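PDB 4IRN: prolyl-ACP dehydrogenase from Oscillatoria sp., which oxidises the prolyl group carried by an acyl carrier protein, with FAD as cofactor, during biosynthesis of the cyanotoxin anatoxin-a. Local coordinates for residues V323-R328 against V365-E370; S237-R242 against E389-I394; L218-I223 against N260-E265; Q46-V51 against A107-G112. One frame throughout, in Å; residues are numbered along the deposited sequence.

Interaction 1 and interaction 2 are neighbours in the C-terminal helices: their centres lie 18 Å apart, and Val365 and Cys368 of interaction 1 pack on Glu389, Leu390 and Ala393 of interaction 2. Interaction 2 also brings in a loop of the middle domain and comes nearest to cofactor, the Met241 side chain being about 5 Å from a bound FAD. In interaction 1 the side chain of Glu370 is about 10 Å from a bound FAD, and in interaction 3 the side chain of Thr220 is about 11 Å from a bound FAD. Interaction 3 edges a middle-domain sheet, its centre 42 Å from that of interaction 1. Interaction 4 joins N-terminal helices, its nearest atoms about 7 Å from interaction 2, away from the annotated FAD sites.

Interaction 1 (V323-R328 against V365-E370); sequences VEMKLR and VQSCLE
Arg328 reaches across from helix 316-344 and grips Glu370 end-on, NH2 donating to OE2 at 2.9 Å and NH1 to OE1 at 3.2 Å. Both oxygens lie close to the guanidinium plane, yet the arginine meets them from above the carboxylate, the two flat groups being turned 53° apart. NH1 has a second acceptor near its plane, Ser367 OG at 2.9 Å, so three bonds to two residues fix the rotation of the guanidinium. CG of Gln366 lies over one face of that group, toward its rim and 3.5 Å from Arg328 CZ, and the carbonyl oxygen of Glu324 sits likewise over the other. In Gln366 chi1 (-165°) sets CG over the guanidinium, and the bend at chi2 then turns the amide so that NE2 makes a weak bond to Glu370 OE2. Met325 and Glu370 run antiparallel alongside one another, Met325 CG 3.7 Å from Glu370 OE1, and Met325 CE approaches Ser367 O.

A second shell holds Ser367 in position. Its hydroxyl is hydrogen-bonded to Ala363 O one turn earlier, and a water that donates to Met325 O lies 2.7 Å from Ser367 OG. Glu324 turns its carboxylate away from the contact to a salt bridge with Arg407 of the second subunit.

The helix segments run nearly antiparallel (156°), with axes 10.0 Å apart. Both belong to the C-terminal helical domain of the acyl-CoA dehydrogenase fold. Helix 285-304 packs against Met325 and Ser367, and helix 386-395 covers Val365 and Cys368.

Interaction 2 (S237-R242 against E389-I394); sequences SKMGMR and ELRDAI
The guanidinium of Arg391 meets Met239 at its edge: NH1 donates to Met239 O at 2.9 Å, lying in the carbonyl plane while the oxygen stays near the guanidinium plane. The Arg242 guanidinium stands almost perpendicular to it (89°) and takes Lys238 O at its own edge. Asp392 is approached differently, Met241 N reaching OD1 at 2.9 Å from above the carboxylate plane. A water bridges Arg242 N and the same OD1, linking loop to helix. Gly240, with no side chain, lets the loop settle onto the helix, its CA 4.2 Å from Asp392 CA. Met239, fully extended with CG trans to N (chi1 -179°), lies across the aliphatic part of Arg391, CG to CG 3.8 Å, and carries SD and CE to Ile394 CD1. Asp67 pairs with NH2 of Arg391 and also receives Arg242 NE on its backbone oxygen, which probably eases the proximity of the two positive groups.

The contact joins a middle-domain loop to the C-terminal helical domain of the acyl-CoA dehydrogenase fold, beside the FAD site. Helix 118-138 flanks Met241, helix 350-375 backs Leu390 and Ala393, and Tyr380 of the third subunit bonds to Arg391 O.

Interaction 3 (L218-I223 against N260-E265); sequences LTTFMI and NRLGEE
Thr220 and Leu262 project together from one face of the paired strands, their CB atoms 4.0 Å apart. Phe221 and Arg261 occupy the other face as an antiparallel non-hydrogen-bonded pair. Here the arginine crosses the phenylalanine at a slant, its CG 3.7 Å from Phe221 CE1, and the ring and guanidinium planes are inclined by 66°. CG of Arg261 is set opposite the amide nitrogen (chi1 177°), and a bend at chi3 turns the head back over its own loop, where NE donates to Gly263 O. Tyr185 completes this polar end, taking a bond from Arg261 NH1 and bringing its ring against Phe221. Thr219 CG2 touches Arg261 CD at 3.9 Å, these two chains also crossing at an angle.

Residues 261-262 form a short edge strand beside strand 218-224, whose other neighbour is strand 202-208; the sheet belongs to the β-rich middle domain characteristic of acyl-CoA dehydrogenases.

Asn260 clasps Met222 at both backbone polar atoms: its O accepts from Met222 N and its ND2 donates to Met222 O, each at 2.8 Å. SD of Met222 lies 3.9 Å from Leu262 CD1, and the bend at chi3 (-74°) turns CE to the same methyl. At the other end, Leu262 N donates to Thr220 O from above the carbonyl plane, and a water accepting from Thr220 N donates to Leu262 O and Glu264 O.

Interaction 4 (Q46-V51 against A107-G112); sequences QFRKKV and ALQGLG
Arg48 and Val51 pack helix 42-58 against Ala107, Gln109, Gly110 and Leu111 of helix 101-114 in a buried, mainly apolar contact of the N-terminal domain, closed along one flank by a polar clasp. The short segments run roughly parallel, 28° apart, with axes 8.2 Å from each other. Gly110 allows this proximity: Arg48 CG passes over its CA at 3.7 Å. Extended from CG to NE, the arginine then takes hold of Gln109 OE1 side-on, NE at 3.0 Å and NH2 at 2.7 Å, the first nearly along the C=O axis. Two N-H groups thus grip OE1, and the bond from Gln109 NE2 to Glu292 OE1 of helix 285-304 at the other end fixes the amide's rotation. Tyr106 adds a cation-pi contact to the guanidinium. On the apolar side Val51 directs CG1 to the helix backbone and to Leu111 CB (3.9 Å). In Phe47 a chi1 near 180° (-177°) sends the ring beside the carbonyl and brings it to Ala107, CE2 meeting CB at 3.6 Å; Trp88 and Phe83 extend this apolar layer. Such side-by-side helix packing is the construction of the all-helical N-terminal domain in the acyl-CoA dehydrogenase fold.

Interaction 1 (V323-R328 against V365-E370)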
loop_
_atom_site.group_PDB
_atom_site.type_symbol
_atom_site.label_atom_id
_atom_site.label_comp_id
_atom_site.label_asym_id
_atom_site.label_seq_id
_atom_site.Cartn_x
_atom_site.Cartn_y
_atom_site.Cartn_z
ATOM N N VAL A 323 -15.806 0.712 1.784
ATOM C CA VAL A 323 -15.690 0.341 0.364
ATOM C C VAL A 323 -14.540 -0.684 0.247
ATOM O O VAL A 323 -14.711 -1.714 -0.411
ATOM C CB VAL A 323 -15.501 1.584 -0.553
ATOM C CG1 VAL A 323 -15.272 1.171 -2.005
ATOM C CG2 VAL A 323 -16.699 2.531 -0.460
ATOM N N GLU A 324 -13.413 -0.444 0.962
ATOM C CA GLU A 324 -12.263 -1.366 0.988
ATOM C C GLU A 324 -12.626 -2.688 1.678
ATOM O O GLU A 324 -12.228 -3.757 1.211
ATOM C CB GLU A 324 -11.030 -0.724 1.649
ATOM C CG GLU A 324 -10.360 0.359 0.813
ATOM C CD GLU A 324 -9.711 -0.065 -0.493
ATOM O OE1 GLU A 324 -9.256 -1.228 -0.597
ATOM O OE2 GLU A 324 -9.619 0.787 -1.405
ATOM N N MET A 325 -13.427 -2.609 2.759
ATOM C CA MET A 325 -13.927 -3.779 3.492
ATOM C C MET A 325 -14.820 -4.627 2.583
ATOM O O MET A 325 -14.722 -5.854 2.613
ATOM C CB MET A 325 -14.686 -3.365 4.768
ATOM C CG MET A 325 -13.778 -3.065 5.944
ATOM S SD MET A 325 -14.675 -2.445 7.389
ATOM C CE MET A 325 -14.998 -3.936 8.209
ATOM N N LYS A 326 -15.654 -3.965 1.751
ATOM C CA LYS A 326 -16.547 -4.602 0.778
ATOM C C LYS A 326 -15.758 -5.335 -0.318
ATOM O O LYS A 326 -16.033 -6.509 -0.576
ATOM C CB LYS A 326 -17.561 -3.590 0.191
ATOM C CG LYS A 326 -18.560 -4.179 -0.820
ATOM C CD LYS A 326 -19.500 -5.234 -0.228
ATOM C CE LYS A 326 -20.390 -5.825 -1.288
ATOM N NZ LYS A 326 -21.259 -6.897 -0.739
ATOM N N LEU A 327 -14.773 -4.655 -0.942
ATOM C CA LEU A 327 -13.910 -5.236 -1.983
ATOM C C LEU A 327 -13.196 -6.479 -1.458
ATOM O O LEU A 327 -13.224 -7.517 -2.124
ATOM C CB LEU A 327 -12.876 -4.218 -2.515
ATOM C CG LEU A 327 -13.411 -3.022 -3.329
ATOM C CD1 LEU A 327 -12.420 -1.892 -3.327
ATOM C CD2 LEU A 327 -13.714 -3.412 -4.764
ATOM N N ARG A 328 -12.601 -6.384 -0.249
ATOM C CA ARG A 328 -11.896 -7.490 0.394
ATOM C C ARG A 328 -12.797 -8.688 0.685
ATOM O O ARG A 328 -12.381 -9.821 0.445
ATOM C CB ARG A 328 -11.190 -7.026 1.671
ATOM C CG ARG A 328 -9.899 -6.327 1.364
ATOM C CD ARG A 328 -9.041 -6.183 2.577
ATOM N NE ARG A 328 -8.545 -4.822 2.615
ATOM C CZ ARG A 328 -9.038 -3.870 3.391
ATOM N NH1 ARG A 328 -10.025 -4.137 4.236
ATOM N NH2 ARG A 328 -8.558 -2.640 3.327
ATOM N N VAL A 365 -6.978 -9.130 8.753
ATOM C CA VAL A 365 -6.209 -8.245 9.640
ATOM C C VAL A 365 -6.495 -6.785 9.309
ATOM O O VAL A 365 -6.795 -5.997 10.198
ATOM C CB VAL A 365 -4.688 -8.587 9.596
ATOM C CG1 VAL A 365 -3.836 -7.485 10.211
ATOM C CG2 VAL A 365 -4.402 -9.919 10.277
ATOM N N GLN A 366 -6.441 -6.454 8.016
ATOM C CA GLN A 366 -6.675 -5.127 7.475
ATOM C C GLN A 366 -8.076 -4.620 7.755
ATOM O O GLN A 366 -8.215 -3.481 8.200
ATOM C CB GLN A 366 -6.321 -5.089 5.979
ATOM C CG GLN A 366 -6.187 -3.688 5.380
ATOM C CD GLN A 366 -5.267 -2.752 6.112
ATOM O OE1 GLN A 366 -4.081 -3.039 6.312
ATOM N NE2 GLN A 366 -5.801 -1.591 6.485
ATOM N N SER A 367 -9.108 -5.460 7.527
ATOM C CA SER A 367 -10.513 -5.111 7.773
ATOM C C SER A 367 -10.795 -4.898 9.262
ATOM O O SER A 367 -11.568 -4.001 9.611
ATOM C CB SER A 367 -11.447 -6.159 7.186
ATOM O OG SER A 367 -11.350 -6.198 5.773
ATOM N N CYS A 368 -10.134 -5.684 10.135
ATOM C CA CYS A 368 -10.239 -5.568 11.595
ATOM C C CYS A 368 -9.679 -4.231 12.055
ATOM O O CYS A 368 -10.295 -3.548 12.869
ATOM C CB CYS A 368 -9.526 -6.724 12.285
ATOM S SG CYS A 368 -10.446 -8.280 12.264
ATOM N N LEU A 369 -8.508 -3.861 11.513
ATOM C CA LEU A 369 -7.805 -2.613 11.793
ATOM C C LEU A 369 -8.689 -1.408 11.421
ATOM O O LEU A 369 -8.799 -0.467 12.204
ATOM C CB LEU A 369 -6.468 -2.597 11.019
ATOM C CG LEU A 369 -5.551 -1.382 11.193
ATOM C CD1 LEU A 369 -4.946 -1.343 12.583
ATOM C CD2 LEU A 369 -4.435 -1.381 10.145
ATOM N N GLU A 370 -9.349 -1.477 10.253
ATOM C CA GLU A 370 -10.243 -0.447 9.724
ATOM C C GLU A 370 -11.537 -0.316 10.535
ATOM O O GLU A 370 -12.013 0.803 10.725
ATOM C CB GLU A 370 -10.552 -0.707 8.249
ATOM C CG GLU A 370 -9.382 -0.399 7.331
ATOM C CD GLU A 370 -9.575 -0.693 5.855
ATOM O OE1 GLU A 370 -10.604 -1.303 5.488
ATOM O OE2 GLU A 370 -8.677 -0.329 5.064
HETATM O O HOH W 1 -13.758 -7.024 4.926
#

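Interaction 2 (S237-R242 against E389-I394)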
loop_
_atom_site.group_PDB
_atom_site.type_symbol
_atom_site.label_atom_id
_atom_site.label_comp_id
_atom_site.label_asym_id
_atom_site.label_seq_id
_atom_site.Cartn_x
_atom_site.Cartn_y
_atom_site.Cartn_z
ATOM N N SER A 237 0.537 -18.829 26.363
ATOM C CA SER A 237 -0.192 -17.561 26.302
ATOM C C SER A 237 0.174 -16.807 25.021
ATOM O O SER A 237 1.358 -16.667 24.696
ATOM C CB SER A 237 0.120 -16.696 27.519
ATOM O OG SER A 237 -0.585 -17.125 28.671
ATOM N N LYS A 238 -0.844 -16.330 24.296
ATOM C CA LYS A 238 -0.670 -15.612 23.029
ATOM C C LYS A 238 -1.594 -14.387 22.884
ATOM O O LYS A 238 -2.495 -14.201 23.703
ATOM C CB LYS A 238 -0.795 -16.573 21.837
ATOM C CG LYS A 238 -1.957 -17.518 21.962
ATOM C CD LYS A 238 -1.950 -18.604 20.925
ATOM C CE LYS A 238 -2.661 -19.821 21.457
ATOM N NZ LYS A 238 -4.041 -19.541 21.950
ATOM N N MET A 239 -1.322 -13.530 21.869
ATOM C CA MET A 239 -2.051 -12.289 21.570
ATOM C C MET A 239 -3.573 -12.488 21.494
ATOM O O MET A 239 -4.317 -11.890 22.278
ATOM C CB MET A 239 -1.496 -11.641 20.285
ATOM C CG MET A 239 -2.184 -10.347 19.927
ATOM S SD MET A 239 -1.309 -9.486 18.627
ATOM C CE MET A 239 -1.764 -7.845 18.958
ATOM N N GLY A 240 -3.997 -13.308 20.540
ATOM C CA GLY A 240 -5.389 -13.671 20.316
ATOM C C GLY A 240 -5.517 -15.177 20.273
ATOM O O GLY A 240 -4.568 -15.882 20.619
ATOM N N MET A 241 -6.687 -15.682 19.839
ATOM C CA MET A 241 -7.019 -17.115 19.784
ATOM C C MET A 241 -6.800 -17.774 21.163
ATOM O O MET A 241 -6.486 -18.960 21.247
ATOM C CB MET A 241 -6.258 -17.851 18.659
ATOM C CG MET A 241 -6.540 -17.333 17.265
ATOM S SD MET A 241 -8.232 -17.577 16.717
ATOM C CE MET A 241 -8.078 -17.183 15.002
ATOM N N ARG A 242 -6.990 -16.980 22.240
ATOM C CA ARG A 242 -6.810 -17.347 23.650
ATOM C C ARG A 242 -7.773 -18.425 24.159
ATOM O O ARG A 242 -7.500 -19.060 25.177
ATOM C CB ARG A 242 -6.830 -16.087 24.536
ATOM C CG ARG A 242 -5.591 -15.221 24.336
ATOM C CD ARG A 242 -5.719 -13.814 24.876
ATOM N NE ARG A 242 -5.618 -13.744 26.339
ATOM C CZ ARG A 242 -4.479 -13.648 27.029
ATOM N NH1 ARG A 242 -3.309 -13.653 26.401
ATOM N NH2 ARG A 242 -4.501 -13.571 28.348
ATOM N N GLU A 389 -11.075 -9.113 17.929
ATOM C CA GLU A 389 -11.193 -9.530 16.534
ATOM C C GLU A 389 -9.853 -9.388 15.809
ATOM O O GLU A 389 -9.432 -10.344 15.151
ATOM C CB GLU A 389 -12.304 -8.742 15.802
ATOM C CG GLU A 389 -13.712 -8.940 16.354
ATOM C CD GLU A 389 -14.317 -10.333 16.262
ATOM O OE1 GLU A 389 -13.851 -11.142 15.427
ATOM O OE2 GLU A 389 -15.263 -10.618 17.034
ATOM N N LEU A 390 -9.156 -8.219 15.983
ATOM C CA LEU A 390 -7.839 -7.958 15.379
ATOM C C LEU A 390 -6.768 -8.891 15.945
ATOM O O LEU A 390 -5.996 -9.464 15.168
ATOM C CB LEU A 390 -7.419 -6.481 15.521
ATOM C CG LEU A 390 -6.020 -6.097 14.985
ATOM C CD1 LEU A 390 -5.885 -6.345 13.472
ATOM C CD2 LEU A 390 -5.684 -4.657 15.319
ATOM N N ARG A 391 -6.733 -9.053 17.294
ATOM C CA ARG A 391 -5.794 -9.931 18.003
ATOM C C ARG A 391 -5.893 -11.372 17.486
ATOM O O ARG A 391 -4.863 -12.013 17.282
ATOM C CB ARG A 391 -6.028 -9.892 19.522
ATOM C CG ARG A 391 -5.579 -8.592 20.198
ATOM C CD ARG A 391 -5.476 -8.722 21.713
ATOM N NE ARG A 391 -6.779 -8.616 22.373
ATOM C CZ ARG A 391 -7.479 -9.650 22.836
ATOM N NH1 ARG A 391 -7.005 -10.886 22.724
ATOM N NH2 ARG A 391 -8.654 -9.457 23.414
ATOM N N ASP A 392 -7.127 -11.851 17.231
ATOM C CA ASP A 392 -7.401 -13.191 16.706
ATOM C C ASP A 392 -6.984 -13.317 15.245
ATOM O O ASP A 392 -6.424 -14.341 14.861
ATOM C CB ASP A 392 -8.891 -13.568 16.873
ATOM C CG ASP A 392 -9.439 -13.586 18.295
ATOM O OD1 ASP A 392 -8.626 -13.615 19.251
ATOM O OD2 ASP A 392 -10.680 -13.567 18.453
ATOM N N ALA A 393 -7.249 -12.272 14.441
ATOM C CA ALA A 393 -6.930 -12.207 13.012
ATOM C C ALA A 393 -5.440 -12.386 12.700
ATOM O O ALA A 393 -5.118 -12.990 11.675
ATOM C CB ALA A 393 -7.434 -10.899 12.418
ATOM N N ILE A 394 -4.538 -11.859 13.557
ATOM C CA ILE A 394 -3.086 -11.951 13.355
ATOM C C ILE A 394 -2.596 -13.397 13.270
ATOM O O ILE A 394 -1.779 -13.704 12.403
ATOM C CB ILE A 394 -2.295 -11.098 14.384
ATOM C CG1 ILE A 394 -2.625 -9.602 14.195
ATOM C CG2 ILE A 394 -0.775 -11.335 14.279
ATOM C CD1 ILE A 394 -2.344 -8.753 15.353
HETATM O O HOH W 2 -8.851 -14.664 21.675
#

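Interaction 3 (L218-I223 against N260-E265)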
loop_
_atom_site.group_PDB
_atom_site.type_symbol
_atom_site.label_atom_id
_atom_site.label_comp_id
_atom_site.label_asym_id
_atom_site.label_seq_id
_atom_site.Cartn_x
_atom_site.Cartn_y
_atom_site.Cartn_z
ATOM N N LEU A 218 10.065 -38.969 5.575
ATOM C CA LEU A 218 8.902 -38.475 6.320
ATOM C C LEU A 218 7.767 -39.500 6.410
ATOM O O LEU A 218 7.355 -40.043 5.390
ATOM C CB LEU A 218 8.393 -37.157 5.698
ATOM C CG LEU A 218 8.966 -35.850 6.268
ATOM C CD1 LEU A 218 10.359 -35.616 5.796
ATOM C CD2 LEU A 218 8.150 -34.668 5.828
ATOM N N THR A 219 7.273 -39.775 7.632
ATOM C CA THR A 219 6.207 -40.751 7.901
ATOM C C THR A 219 5.261 -40.207 8.991
ATOM O O THR A 219 5.718 -39.531 9.913
ATOM C CB THR A 219 6.835 -42.130 8.248
ATOM O OG1 THR A 219 7.868 -42.450 7.306
ATOM C CG2 THR A 219 5.817 -43.258 8.261
ATOM N N THR A 220 3.942 -40.503 8.877
ATOM C CA THR A 220 2.893 -40.071 9.814
ATOM C C THR A 220 2.462 -41.208 10.752
ATOM O O THR A 220 2.329 -42.354 10.314
ATOM C CB THR A 220 1.708 -39.479 9.051
ATOM O OG1 THR A 220 2.190 -38.686 7.965
ATOM C CG2 THR A 220 0.780 -38.653 9.943
ATOM N N PHE A 221 2.230 -40.876 12.045
ATOM C CA PHE A 221 1.811 -41.815 13.095
ATOM C C PHE A 221 0.642 -41.259 13.903
ATOM O O PHE A 221 0.580 -40.051 14.161
ATOM C CB PHE A 221 2.986 -42.149 14.025
ATOM C CG PHE A 221 4.167 -42.758 13.313
ATOM C CD1 PHE A 221 4.243 -44.134 13.106
ATOM C CD2 PHE A 221 5.204 -41.959 12.841
ATOM C CE1 PHE A 221 5.325 -44.696 12.421
ATOM C CE2 PHE A 221 6.279 -42.519 12.143
ATOM C CZ PHE A 221 6.337 -43.886 11.946
ATOM N N MET A 222 -0.297 -42.146 14.291
ATOM C CA MET A 222 -1.474 -41.785 15.089
ATOM C C MET A 222 -1.291 -42.329 16.488
ATOM O O MET A 222 -1.323 -43.541 16.692
ATOM C CB MET A 222 -2.770 -42.308 14.456
ATOM C CG MET A 222 -3.003 -41.781 13.061
ATOM S SD MET A 222 -4.484 -42.400 12.264
ATOM C CE MET A 222 -3.978 -44.049 11.887
ATOM N N ILE A 223 -1.027 -41.431 17.442
ATOM C CA ILE A 223 -0.776 -41.811 18.821
ATOM C C ILE A 223 -1.913 -41.334 19.709
ATOM O O ILE A 223 -2.236 -40.141 19.707
ATOM C CB ILE A 223 0.637 -41.344 19.280
ATOM C CG1 ILE A 223 1.751 -41.881 18.324
ATOM C CG2 ILE A 223 0.931 -41.770 20.720
ATOM C CD1 ILE A 223 3.070 -41.110 18.319
ATOM N N ASN A 260 -1.005 -48.318 13.535
ATOM C CA ASN A 260 -1.384 -46.927 13.789
ATOM C C ASN A 260 -0.571 -45.917 12.966
ATOM O O ASN A 260 -0.716 -44.710 13.150
ATOM C CB ASN A 260 -1.388 -46.614 15.283
ATOM C CG ASN A 260 -2.757 -46.641 15.921
ATOM O OD1 ASN A 260 -3.631 -47.428 15.560
ATOM N ND2 ASN A 260 -2.961 -45.794 16.919
ATOM N N ARG A 261 0.243 -46.419 12.024
ATOM C CA ARG A 261 1.031 -45.613 11.098
ATOM C C ARG A 261 0.140 -45.235 9.922
ATOM O O ARG A 261 -0.378 -46.108 9.241
ATOM C CB ARG A 261 2.276 -46.410 10.635
ATOM C CG ARG A 261 3.167 -45.726 9.613
ATOM C CD ARG A 261 4.167 -46.666 8.996
ATOM N NE ARG A 261 3.493 -47.571 8.067
ATOM C CZ ARG A 261 3.943 -48.762 7.697
ATOM N NH1 ARG A 261 5.029 -49.275 8.260
ATOM N NH2 ARG A 261 3.263 -49.490 6.828
ATOM N N LEU A 262 -0.055 -43.933 9.696
ATOM C CA LEU A 262 -0.892 -43.434 8.600
ATOM C C LEU A 262 -0.080 -43.469 7.306
ATOM O O LEU A 262 0.973 -42.821 7.219
ATOM C CB LEU A 262 -1.417 -42.018 8.902
ATOM C CG LEU A 262 -2.577 -41.527 8.043
ATOM C CD1 LEU A 262 -3.865 -42.251 8.385
ATOM C CD2 LEU A 262 -2.775 -40.047 8.231
ATOM N N GLY A 263 -0.538 -44.290 6.358
ATOM C CA GLY A 263 0.131 -44.517 5.085
ATOM C C GLY A 263 1.391 -45.353 5.218
ATOM O O GLY A 263 1.754 -45.785 6.315
ATOM N N GLU A 264 2.076 -45.579 4.091
ATOM C CA GLU A 264 3.323 -46.346 4.063
ATOM C C GLU A 264 4.496 -45.470 4.515
ATOM O O GLU A 264 4.339 -44.251 4.671
ATOM C CB GLU A 264 3.582 -46.902 2.643
ATOM C CG GLU A 264 2.702 -48.081 2.252
ATOM C CD GLU A 264 2.879 -49.391 3.008
ATOM O OE1 GLU A 264 3.988 -49.644 3.536
ATOM O OE2 GLU A 264 1.913 -50.188 3.030
ATOM N N GLU A 265 5.675 -46.096 4.734
ATOM C CA GLU A 265 6.910 -45.397 5.095
ATOM C C GLU A 265 7.304 -44.491 3.921
ATOM O O GLU A 265 7.372 -44.955 2.773
ATOM C CB GLU A 265 8.040 -46.402 5.366
ATOM C CG GLU A 265 8.062 -46.978 6.774
ATOM C CD GLU A 265 9.252 -47.859 7.118
ATOM O OE1 GLU A 265 10.108 -48.074 6.230
ATOM O OE2 GLU A 265 9.328 -48.341 8.275
HETATM O O HOH W 3 3.373 -42.079 6.322
#

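Interaction 4 (Q46-V51 against A107-G112)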
loop_
_atom_site.group_PDB
_atom_site.type_symbol
_atom_site.label_atom_id
_atom_site.label_comp_id
_atom_site.label_asym_id
_atom_site.label_seq_id
_atom_site.Cartn_x
_atom_site.Cartn_y
_atom_site.Cartn_z
ATOM N N GLN A 46 -30.961 -21.834 3.301
ATOM C CA GLN A 46 -31.643 -22.286 4.518
ATOM C C GLN A 46 -30.739 -22.965 5.518
ATOM O O GLN A 46 -30.890 -22.726 6.706
ATOM C CB GLN A 46 -32.858 -23.191 4.219
ATOM C CG GLN A 46 -34.110 -22.529 3.624
ATOM C CD GLN A 46 -34.658 -21.387 4.444
ATOM O OE1 GLN A 46 -34.382 -20.208 4.184
ATOM N NE2 GLN A 46 -35.526 -21.710 5.385
ATOM N N PHE A 47 -29.806 -23.815 5.065
ATOM C CA PHE A 47 -28.872 -24.501 5.969
ATOM C C PHE A 47 -27.910 -23.533 6.641
ATOM O O PHE A 47 -27.676 -23.650 7.847
ATOM C CB PHE A 47 -28.128 -25.667 5.289
ATOM C CG PHE A 47 -27.207 -26.436 6.214
ATOM C CD1 PHE A 47 -27.709 -27.113 7.317
ATOM C CD2 PHE A 47 -25.840 -26.483 5.980
ATOM C CE1 PHE A 47 -26.856 -27.804 8.185
ATOM C CE2 PHE A 47 -24.989 -27.191 6.837
ATOM C CZ PHE A 47 -25.504 -27.849 7.931
ATOM N N ARG A 48 -27.370 -22.559 5.868
ATOM C CA ARG A 48 -26.472 -21.517 6.376
ATOM C C ARG A 48 -27.219 -20.646 7.393
ATOM O O ARG A 48 -26.657 -20.313 8.438
ATOM C CB ARG A 48 -25.904 -20.674 5.223
ATOM C CG ARG A 48 -24.813 -19.699 5.645
ATOM C CD ARG A 48 -24.440 -18.748 4.530
ATOM N NE ARG A 48 -23.708 -17.580 5.022
ATOM C CZ ARG A 48 -24.265 -16.405 5.298
ATOM N NH1 ARG A 48 -25.570 -16.227 5.141
ATOM N NH2 ARG A 48 -23.522 -15.400 5.745
ATOM N N LYS A 49 -28.490 -20.325 7.099
ATOM C CA LYS A 49 -29.381 -19.542 7.961
ATOM C C LYS A 49 -29.627 -20.307 9.267
ATOM O O LYS A 49 -29.658 -19.696 10.330
ATOM C CB LYS A 49 -30.710 -19.234 7.244
ATOM C CG LYS A 49 -31.478 -18.059 7.823
ATOM C CD LYS A 49 -32.885 -17.967 7.226
ATOM C CE LYS A 49 -33.718 -16.879 7.868
ATOM N NZ LYS A 49 -34.143 -17.226 9.256
ATOM N N LYS A 50 -29.761 -21.646 9.187
ATOM C CA LYS A 50 -29.949 -22.535 10.337
ATOM C C LYS A 50 -28.669 -22.567 11.195
ATOM O O LYS A 50 -28.769 -22.596 12.428
ATOM C CB LYS A 50 -30.326 -23.949 9.856
ATOM C CG LYS A 50 -30.744 -24.921 10.954
ATOM C CD LYS A 50 -30.784 -26.346 10.438
ATOM C CE LYS A 50 -30.919 -27.357 11.546
ATOM N NZ LYS A 50 -30.665 -28.735 11.057
ATOM N N VAL A 51 -27.474 -22.539 10.535
ATOM C CA VAL A 51 -26.156 -22.519 11.186
ATOM C C VAL A 51 -25.987 -21.200 11.966
ATOM O O VAL A 51 -25.592 -21.247 13.133
ATOM C CB VAL A 51 -24.986 -22.791 10.195
ATOM C CG1 VAL A 51 -23.626 -22.610 10.870
ATOM C CG2 VAL A 51 -25.083 -24.193 9.595
ATOM N N ALA A 107 -21.578 -23.010 4.791
ATOM C CA ALA A 107 -22.043 -23.226 6.163
ATOM C C ALA A 107 -20.990 -22.744 7.165
ATOM O O ALA A 107 -21.365 -22.168 8.188
ATOM C CB ALA A 107 -22.361 -24.698 6.389
ATOM N N LEU A 108 -19.682 -22.929 6.847
ATOM C CA LEU A 108 -18.564 -22.453 7.687
ATOM C C LEU A 108 -18.524 -20.922 7.702
ATOM O O LEU A 108 -18.241 -20.326 8.745
ATOM C CB LEU A 108 -17.194 -22.995 7.229
ATOM C CG LEU A 108 -16.890 -24.483 7.410
ATOM C CD1 LEU A 108 -15.646 -24.873 6.648
ATOM C CD2 LEU A 108 -16.750 -24.866 8.869
ATOM N N GLN A 109 -18.847 -20.276 6.491
ATOM C CA GLN A 109 -18.936 -18.828 6.383
ATOM C C GLN A 109 -20.032 -18.353 7.350
ATOM O O GLN A 109 -19.793 -17.432 8.135
ATOM C CB GLN A 109 -19.244 -18.406 4.934
ATOM C CG GLN A 109 -18.810 -16.984 4.595
ATOM C CD GLN A 109 -19.881 -15.949 4.826
ATOM O OE1 GLN A 109 -21.043 -16.260 5.088
ATOM N NE2 GLN A 109 -19.523 -14.685 4.675
ATOM N N GLY A 110 -21.173 -19.071 7.395
ATOM C CA GLY A 110 -22.316 -18.813 8.270
ATOM C C GLY A 110 -21.972 -18.955 9.736
ATOM O O GLY A 110 -22.406 -18.144 10.556
ATOM N N LEU A 111 -21.156 -19.979 10.062
ATOM C CA LEU A 111 -20.700 -20.245 11.424
ATOM C C LEU A 111 -19.844 -19.085 11.935
ATOM O O LEU A 111 -20.035 -18.656 13.065
ATOM C CB LEU A 111 -19.937 -21.596 11.507
ATOM C CG LEU A 111 -19.467 -22.067 12.903
ATOM C CD1 LEU A 111 -20.639 -22.276 13.878
ATOM C CD2 LEU A 111 -18.645 -23.329 12.803
ATOM N N GLY A 112 -18.943 -18.576 11.088
ATOM C CA GLY A 112 -18.064 -17.456 11.409
ATOM C C GLY A 112 -18.817 -16.169 11.675
ATOM O O GLY A 112 -18.428 -15.402 12.552
#